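Long-range contacts in oxidase/hydroxylase (Streptomyces hygroscopicus subsp. hygroscopicus, PDB 4ZPI), which probably acts as an iron(II)- and 2-oxoglutarate-dependent dioxygenase of the phytanoyl-CoA dioxygenase family: residues 98-103 with 252-257; 103-108 with 201-206. One frame throughout, in Å; residues are numbered along the deposited sequence.

Interaction 1: residues 98-103 with 252-257; sequences VLYLHG and VEEDFV. With FE2 (Fe (II) ion), chain H.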
ATOM      1  N   VAL C  98      11.359  13.619  31.645  1.00 45.21           N
ATOM      2  CA  VAL C  98      10.989  13.854  30.261  1.00 41.66           C
ATOM      3  C   VAL C  98      11.096  12.539  29.507  1.00 38.72           C
ATOM      4  O   VAL C  98      11.895  11.683  29.861  1.00 42.82           O
ATOM      5  CB  VAL C  98      11.895  14.941  29.603  1.00 43.07           C
ATOM      6  CG1 VAL C  98      13.336  14.475  29.542  1.00 39.30           C
ATOM      7  CG2 VAL C  98      11.399  15.319  28.209  1.00 37.34           C
ATOM      8  N   LEU C  99      10.278  12.366  28.479  1.00 42.82           N
ATOM      9  CA  LEU C  99      10.405  11.213  27.594  1.00 40.40           C
ATOM     10  C   LEU C  99      10.645  11.685  26.147  1.00 40.61           C
ATOM     11  O   LEU C  99       9.738  12.234  25.505  1.00 40.28           O
ATOM     12  CB  LEU C  99       9.153  10.334  27.699  1.00 40.79           C
ATOM     13  CG  LEU C  99       9.015   9.165  26.720  1.00 39.70           C
ATOM     14  CD1 LEU C  99      10.053   8.107  26.981  1.00 28.88           C
ATOM     15  CD2 LEU C  99       7.614   8.589  26.782  1.00 36.37           C
ATOM     16  N   TYR C 100      11.867  11.491  25.647  1.00 38.38           N
ATOM     17  CA  TYR C 100      12.236  11.934  24.295  1.00 38.94           C
ATOM     18  C   TYR C 100      11.520  11.120  23.213  1.00 38.04           C
ATOM     19  O   TYR C 100      11.014  10.034  23.477  1.00 37.05           O
ATOM     20  CB  TYR C 100      13.753  11.841  24.078  1.00 37.67           C
ATOM     21  CG  TYR C 100      14.582  12.711  24.993  1.00 40.23           C
ATOM     22  CD1 TYR C 100      15.857  12.328  25.380  1.00 40.80           C
ATOM     23  CD2 TYR C 100      14.090  13.916  25.473  1.00 42.84           C
ATOM     24  CE1 TYR C 100      16.620  13.121  26.215  1.00 44.56           C
ATOM     25  CE2 TYR C 100      14.845  14.716  26.310  1.00 43.04           C
ATOM     26  CZ  TYR C 100      16.107  14.315  26.677  1.00 44.86           C
ATOM     27  OH  TYR C 100      16.854  15.118  27.507  1.00 48.47           O
ATOM     28  N   LEU C 101      11.500  11.643  21.992  1.00 38.03           N
ATOM     29  CA  LEU C 101      10.773  10.995  20.904  1.00 37.12           C
ATOM     30  C   LEU C 101      11.310   9.600  20.557  1.00 36.99           C
ATOM     31  O   LEU C 101      12.521   9.366  20.521  1.00 36.44           O
ATOM     32  CB  LEU C 101      10.794  11.873  19.646  1.00 35.43           C
ATOM     33  CG  LEU C 101      10.035  13.207  19.640  1.00 35.04           C
ATOM     34  CD1 LEU C 101      10.064  13.842  18.244  1.00 29.44           C
ATOM     35  CD2 LEU C 101       8.600  13.020  20.112  1.00 33.10           C
ATOM     36  N   HIS C 102      10.376   8.685  20.315  1.00 35.16           N
ATOM     37  CA  HIS C 102      10.656   7.356  19.782  1.00 35.01           C
ATOM     38  C   HIS C 102       9.444   6.948  18.944  1.00 33.59           C
ATOM     39  O   HIS C 102       8.398   7.605  19.009  1.00 30.04           O
ATOM     40  CB  HIS C 102      10.917   6.350  20.901  1.00 29.10           C
ATOM     41  CG  HIS C 102       9.813   6.279  21.897  1.00 32.08           C
ATOM     42  ND1 HIS C 102       9.671   7.201  22.910  1.00 36.45           N
ATOM     43  CD2 HIS C 102       8.776   5.416  22.024  1.00 39.39           C
ATOM     44  CE1 HIS C 102       8.596   6.907  23.622  1.00 40.89           C
ATOM     45  NE2 HIS C 102       8.037   5.824  23.109  1.00 43.55           N
ATOM     46  N   GLY C 103       9.578   5.883  18.159  1.00 29.59           N
ATOM     47  CA  GLY C 103       8.530   5.522  17.216  1.00 28.84           C
ATOM     48  C   GLY C 103       8.739   6.144  15.840  1.00 32.51           C
ATOM     49  O   GLY C 103       9.844   6.549  15.499  1.00 37.82           O
ATOM     50  N   VAL C 252      15.903   6.541  17.801  1.00 27.11           N
ATOM     51  CA  VAL C 252      15.139   7.260  18.801  1.00 32.93           C
ATOM     52  C   VAL C 252      15.972   8.463  19.253  1.00 36.82           C
ATOM     53  O   VAL C 252      17.191   8.472  19.090  1.00 35.67           O
ATOM     54  CB  VAL C 252      14.781   6.355  20.001  1.00 36.07           C
ATOM     55  CG1 VAL C 252      13.896   5.206  19.539  1.00 32.75           C
ATOM     56  CG2 VAL C 252      16.052   5.826  20.670  1.00 29.98           C
ATOM     57  N   GLU C 253      15.330   9.481  19.810  1.00 33.02           N
ATOM     58  CA  GLU C 253      16.081  10.672  20.191  1.00 40.88           C
ATOM     59  C   GLU C 253      17.113  10.387  21.276  1.00 39.43           C
ATOM     60  O   GLU C 253      18.205  10.938  21.248  1.00 43.32           O
ATOM     61  CB  GLU C 253      15.138  11.779  20.636  1.00 37.87           C
ATOM     62  CG  GLU C 253      14.725  12.673  19.505  1.00 36.30           C
ATOM     63  CD  GLU C 253      13.761  13.737  19.958  1.00 41.42           C
ATOM     64  OE1 GLU C 253      13.123  13.542  21.018  1.00 45.23           O
ATOM     65  OE2 GLU C 253      13.638  14.760  19.259  1.00 42.27           O
ATOM     66  N   GLU C 254      16.778   9.503  22.206  1.00 39.38           N
ATOM     67  CA  GLU C 254      17.704   9.083  23.257  1.00 43.62           C
ATOM     68  C   GLU C 254      19.106   8.688  22.744  1.00 46.31           C
ATOM     69  O   GLU C 254      20.076   8.681  23.509  1.00 47.22           O
ATOM     70  CB  GLU C 254      17.101   7.909  24.024  1.00 40.79           C
ATOM     71  CG  GLU C 254      17.071   8.089  25.515  1.00 47.36           C
ATOM     72  CD  GLU C 254      16.611   6.834  26.221  1.00 68.09           C
ATOM     73  OE1 GLU C 254      15.726   6.141  25.669  1.00 67.30           O
ATOM     74  OE2 GLU C 254      17.143   6.527  27.316  1.00 78.47           O
ATOM     75  N   ASP C 255      19.204   8.371  21.454  1.00 44.51           N
ATOM     76  CA  ASP C 255      20.450   7.910  20.844  1.00 40.90           C
ATOM     77  C   ASP C 255      21.502   9.008  20.661  1.00 43.06           C
ATOM     78  O   ASP C 255      22.685   8.716  20.523  1.00 52.60           O
ATOM     79  CB  ASP C 255      20.175   7.270  19.472  1.00 44.00           C
ATOM     80  CG  ASP C 255      19.455   5.912  19.561  1.00 47.93           C
ATOM     81  OD1 ASP C 255      19.629   5.170  20.560  1.00 52.49           O
ATOM     82  OD2 ASP C 255      18.720   5.579  18.601  1.00 45.15           O
ATOM     83  N   PHE C 256      21.092  10.266  20.649  1.00 46.11           N
ATOM     84  CA  PHE C 256      22.055  11.321  20.352  1.00 48.46           C
ATOM     85  C   PHE C 256      21.811  12.644  21.068  1.00 46.21           C
ATOM     86  O   PHE C 256      22.441  13.642  20.742  1.00 50.95           O
ATOM     87  CB  PHE C 256      22.089  11.570  18.844  1.00 48.80           C
ATOM     88  CG  PHE C 256      20.752  11.886  18.250  1.00 43.82           C
ATOM     89  CD1 PHE C 256      20.287  13.192  18.210  1.00 46.18           C
ATOM     90  CD2 PHE C 256      19.959  10.875  17.722  1.00 46.39           C
ATOM     91  CE1 PHE C 256      19.046  13.488  17.655  1.00 46.25           C
ATOM     92  CE2 PHE C 256      18.719  11.159  17.163  1.00 40.88           C
ATOM     93  CZ  PHE C 256      18.259  12.464  17.131  1.00 42.24           C
ATOM     94  N   VAL C 257      20.913  12.649  22.044  1.00 45.29           N
ATOM     95  CA  VAL C 257      20.557  13.881  22.734  1.00 50.84           C
ATOM     96  C   VAL C 257      21.336  14.078  24.037  1.00 54.01           C
ATOM     97  O   VAL C 257      21.149  13.343  25.007  1.00 58.31           O
ATOM     98  CB  VAL C 257      19.047  13.918  23.019  1.00 47.62           C
ATOM     99  CG1 VAL C 257      18.729  14.969  24.060  1.00 53.36           C
ATOM    100  CG2 VAL C 257      18.294  14.201  21.730  1.00 47.20           C
TER
HETATM  101 FE   FE2 H 301       5.865   4.972  23.799  1.00 81.19          FE
HETATM  102  O   HOH W   1      14.185   8.475  22.606  1.00 37.35           O

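Interaction 2: residues 103-108 with 201-206; sequences GGNSEL and NEALMH. With FE2 (Fe (II) ion), chain H.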
ATOM      1  N   GLY C 103       9.578   5.883  18.159  1.00 29.59           N
ATOM      2  CA  GLY C 103       8.530   5.522  17.216  1.00 28.84           C
ATOM      3  C   GLY C 103       8.739   6.144  15.840  1.00 32.51           C
ATOM      4  O   GLY C 103       9.844   6.549  15.499  1.00 37.82           O
ATOM      5  N   GLY C 104       7.683   6.219  15.038  1.00 32.40           N
ATOM      6  CA  GLY C 104       7.815   6.695  13.671  1.00 29.10           C
ATOM      7  C   GLY C 104       7.898   5.596  12.629  1.00 26.43           C
ATOM      8  O   GLY C 104       8.746   4.730  12.677  1.00 35.99           O
ATOM      9  N   ASN C 105       7.004   5.652  11.664  1.00 30.65           N
ATOM     10  CA  ASN C 105       6.880   4.641  10.624  1.00 28.38           C
ATOM     11  C   ASN C 105       8.131   4.339   9.794  1.00 29.20           C
ATOM     12  O   ASN C 105       8.276   3.226   9.284  1.00 30.56           O
ATOM     13  CB  ASN C 105       5.763   5.066   9.665  1.00 29.88           C
ATOM     14  CG  ASN C 105       5.228   3.914   8.843  1.00 30.15           C
ATOM     15  OD1 ASN C 105       4.906   2.843   9.382  1.00 30.31           O
ATOM     16  ND2 ASN C 105       5.130   4.123   7.531  1.00 25.26           N
ATOM     17  N   SER C 106       9.023   5.316   9.628  1.00 29.46           N
ATOM     18  CA  SER C 106      10.120   5.163   8.671  1.00 25.80           C
ATOM     19  C   SER C 106      11.509   5.403   9.226  1.00 26.13           C
ATOM     20  O   SER C 106      12.427   5.654   8.461  1.00 30.88           O
ATOM     21  CB  SER C 106       9.917   6.101   7.476  1.00 30.70           C
ATOM     22  OG  SER C 106       8.903   5.625   6.607  1.00 32.69           O
ATOM     23  N   GLU C 107      11.682   5.321  10.538  1.00 26.08           N
ATOM     24  CA  GLU C 107      12.998   5.560  11.121  1.00 29.05           C
ATOM     25  C   GLU C 107      13.994   4.445  10.768  1.00 30.51           C
ATOM     26  O   GLU C 107      13.613   3.283  10.589  1.00 29.09           O
ATOM     27  CB  GLU C 107      12.871   5.745  12.630  1.00 32.45           C
ATOM     28  CG  GLU C 107      11.977   6.961  12.990  1.00 32.25           C
ATOM     29  CD  GLU C 107      12.435   8.238  12.283  1.00 36.76           C
ATOM     30  OE1 GLU C 107      13.655   8.519  12.307  1.00 36.67           O
ATOM     31  OE2 GLU C 107      11.590   8.948  11.687  1.00 36.97           O
ATOM     32  N   LEU C 108      15.263   4.824  10.620  1.00 30.55           N
ATOM     33  CA  LEU C 108      16.287   3.926  10.107  1.00 30.18           C
ATOM     34  C   LEU C 108      16.880   3.031  11.202  1.00 34.42           C
ATOM     35  O   LEU C 108      16.917   3.399  12.377  1.00 32.20           O
ATOM     36  CB  LEU C 108      17.404   4.723   9.418  1.00 29.03           C
ATOM     37  CG  LEU C 108      17.042   5.479   8.133  1.00 32.11           C
ATOM     38  CD1 LEU C 108      18.251   6.195   7.549  1.00 26.11           C
ATOM     39  CD2 LEU C 108      16.444   4.539   7.113  1.00 30.59           C
ATOM     40  N   ASN C 201      -1.430   3.827  18.497  1.00 29.76           N
ATOM     41  CA  ASN C 201      -0.656   3.071  17.504  1.00 29.37           C
ATOM     42  C   ASN C 201       0.843   3.355  17.657  1.00 30.20           C
ATOM     43  O   ASN C 201       1.281   4.476  17.428  1.00 29.08           O
ATOM     44  CB  ASN C 201      -1.109   3.426  16.091  1.00 27.38           C
ATOM     45  CG  ASN C 201      -0.442   2.590  15.019  1.00 30.13           C
ATOM     46  OD1 ASN C 201       0.551   1.883  15.258  1.00 27.84           O
ATOM     47  ND2 ASN C 201      -0.984   2.675  13.807  1.00 28.30           N
ATOM     48  N   GLU C 202       1.620   2.336  18.013  1.00 26.03           N
ATOM     49  CA  GLU C 202       3.044   2.511  18.295  1.00 30.38           C
ATOM     50  C   GLU C 202       3.891   2.920  17.086  1.00 28.86           C
ATOM     51  O   GLU C 202       5.080   3.201  17.237  1.00 29.64           O
ATOM     52  CB  GLU C 202       3.628   1.227  18.900  1.00 32.15           C
ATOM     53  CG  GLU C 202       3.230   0.983  20.346  1.00 31.86           C
ATOM     54  CD  GLU C 202       3.824   2.008  21.295  1.00 42.99           C
ATOM     55  OE1 GLU C 202       3.043   2.651  22.034  1.00 43.46           O
ATOM     56  OE2 GLU C 202       5.069   2.165  21.312  1.00 48.74           O
ATOM     57  N   ALA C 203       3.297   2.951  15.896  1.00 28.44           N
ATOM     58  CA  ALA C 203       3.970   3.548  14.734  1.00 29.26           C
ATOM     59  C   ALA C 203       4.114   5.084  14.875  1.00 27.52           C
ATOM     60  O   ALA C 203       5.048   5.676  14.346  1.00 27.20           O
ATOM     61  CB  ALA C 203       3.230   3.197  13.451  1.00 26.53           C
ATOM     62  N   LEU C 204       3.197   5.720  15.594  1.00 25.72           N
ATOM     63  CA  LEU C 204       3.296   7.154  15.873  1.00 28.27           C
ATOM     64  C   LEU C 204       4.628   7.521  16.549  1.00 32.70           C
ATOM     65  O   LEU C 204       5.078   6.825  17.466  1.00 29.18           O
ATOM     66  CB  LEU C 204       2.133   7.592  16.761  1.00 25.89           C
ATOM     67  CG  LEU C 204       1.864   9.082  16.868  1.00 25.83           C
ATOM     68  CD1 LEU C 204       1.371   9.598  15.530  1.00 24.59           C
ATOM     69  CD2 LEU C 204       0.855   9.349  17.977  1.00 24.84           C
ATOM     70  N   MET C 205       5.264   8.602  16.090  1.00 29.84           N
ATOM     71  CA  MET C 205       6.433   9.145  16.785  1.00 28.41           C
ATOM     72  C   MET C 205       5.934  10.071  17.893  1.00 30.02           C
ATOM     73  O   MET C 205       5.189  11.023  17.646  1.00 28.64           O
ATOM     74  CB  MET C 205       7.362   9.885  15.825  1.00 32.15           C
ATOM     75  CG  MET C 205       8.624  10.456  16.479  1.00 35.06           C
ATOM     76  SD  MET C 205       9.796  11.143  15.277  1.00 42.32           S
ATOM     77  CE  MET C 205       9.592   9.997  13.905  1.00 35.86           C
ATOM     78  N   HIS C 206       6.319   9.769  19.124  1.00 31.04           N
ATOM     79  CA  HIS C 206       5.694  10.387  20.282  1.00 30.65           C
ATOM     80  C   HIS C 206       6.642  10.360  21.482  1.00 32.67           C
ATOM     81  O   HIS C 206       7.620   9.602  21.499  1.00 28.96           O
ATOM     82  CB  HIS C 206       4.381   9.671  20.623  1.00 29.43           C
ATOM     83  CG  HIS C 206       4.584   8.343  21.286  1.00 34.80           C
ATOM     84  ND1 HIS C 206       4.902   7.202  20.585  1.00 30.76           N
ATOM     85  CD2 HIS C 206       4.555   7.989  22.592  1.00 32.89           C
ATOM     86  CE1 HIS C 206       5.059   6.200  21.428  1.00 35.12           C
ATOM     87  NE2 HIS C 206       4.848   6.651  22.653  1.00 37.50           N
TER
HETATM   88 FE   FE2 H 301       5.865   4.972  23.799  1.00 81.19          FE

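Interaction 1: residues 98-103 with 252-257
Glu253 grips the backbone of Leu101 twice, fastening the 3-10 segment 253-255 near the C-terminus to strand 99-102, an outermost strand of the smaller sheet in what is probably the double-stranded beta-helix of this dioxygenase family. Glu253 N gives Leu101 O a nearly straight bond of 2.9 Å (172°), and a water links the same oxygen to Glu254 N. Along the Glu253 side chain, CB rests 3.7 Å from Tyr100 CB, and CG passes Leu101 CB. With the chain extended beyond CG (chi2 178°), CD runs alongside Leu101, and Glu253 OE1 accepts Leu101 N at 2.7 Å on its anti side, 35° out of the carboxylate plane. OE1 also takes Ser178 OG, while OE2 takes Leu179 N at helix 179-182. A leucine here would probably leave Leu101 N and Leu179 N without their acceptor and lose the polar link between strand and helix. Val257 CG1 meets Tyr100 CE1 obliquely at 3.5 Å, on a ring whose OH is hydrogen-bonded to Arg210. Val252 CG1 packs 3.5 Å from CB of His102, whose ND1 donates to Tyr100 O in the carbonyl plane while NE2 binds the iron at 2.4 Å.

Interaction 2: residues 103-108 with 201-206
Gly104 N and Ala203 O form the one backbone hydrogen bond between these loops, a weak one at 2.8 Å bent to 129°. Each loop holds a type I beta turn, Gly104 to Glu107 and Asn201 to Leu204, and the two lie against each other beside the iron site of what is probably the family's double-stranded beta-helix. Such closeness depends on two glycines: a CB on Gly103 would run into Leu204 O, and one on Gly104 into Met205 CE. Beside them Met205 reaches across. Its CG stands anti to the backbone N (chi1 -179°) and the chain stays extended until chi3 (-36°), where it bends to bring Met205 CE within 3.2 Å of Glu107 OE2. The two side chains cross at about a right angle, methyl against carboxylate. The carboxylate of Glu107 has its polar partners elsewhere, OE2 accepting Leu166 N and OE1 Leu167 N. Met205 N is in turn bonded to Ser159 OG, and its side chain also packs on Tyr10 of a neighbouring subunit.

A second layer shapes the turn 201-204. Asn201 OD1 accepts Ala203 N at 3.0 Å from above the amide plane, an Asx turn that fixes the Glu202-Ala203 peptide. Leu204 N, bonded to Asn201 O at 2.9 Å, sets the next peptide, which carries Ala203 O. Leu204 O, 3.7 Å from Gly103 CA, receives His206 ND1 at 3.1 Å; the oxygen lies in the imidazole plane, fixing the rotation of the ring. Glu202 is a known iron ligand of this protein, yet here Glu202 OE2 stops 3.8 Å from the metal. His206 NE2 binds the iron at 2.3 Å, together with His102 NE2.

Overall arrangement
The two contacts share Gly103 and meet at the metal: interaction 1 supplies His102 and interaction 2 supplies His206, whose rings stand edge-to-face beside the iron. Their centres are 12 Å apart, and interaction 2 is nested inside the chain loop that interaction 1 closes. One link is a probable hydrogen bond from His206 N to His102 O, 3.0 Å, which pairs strand 99-102 with strand 206-208 at the two ligands. Alongside it Leu101 CD1 packs 4.0 Å from Met205 SD. Between nearest atoms, a bound succinate lies about 5 Å from the side chains of both His102 and Glu202, and the side chain of Lys137, which binds 2-oxoglutarate, is about 3 Å from that of Glu202.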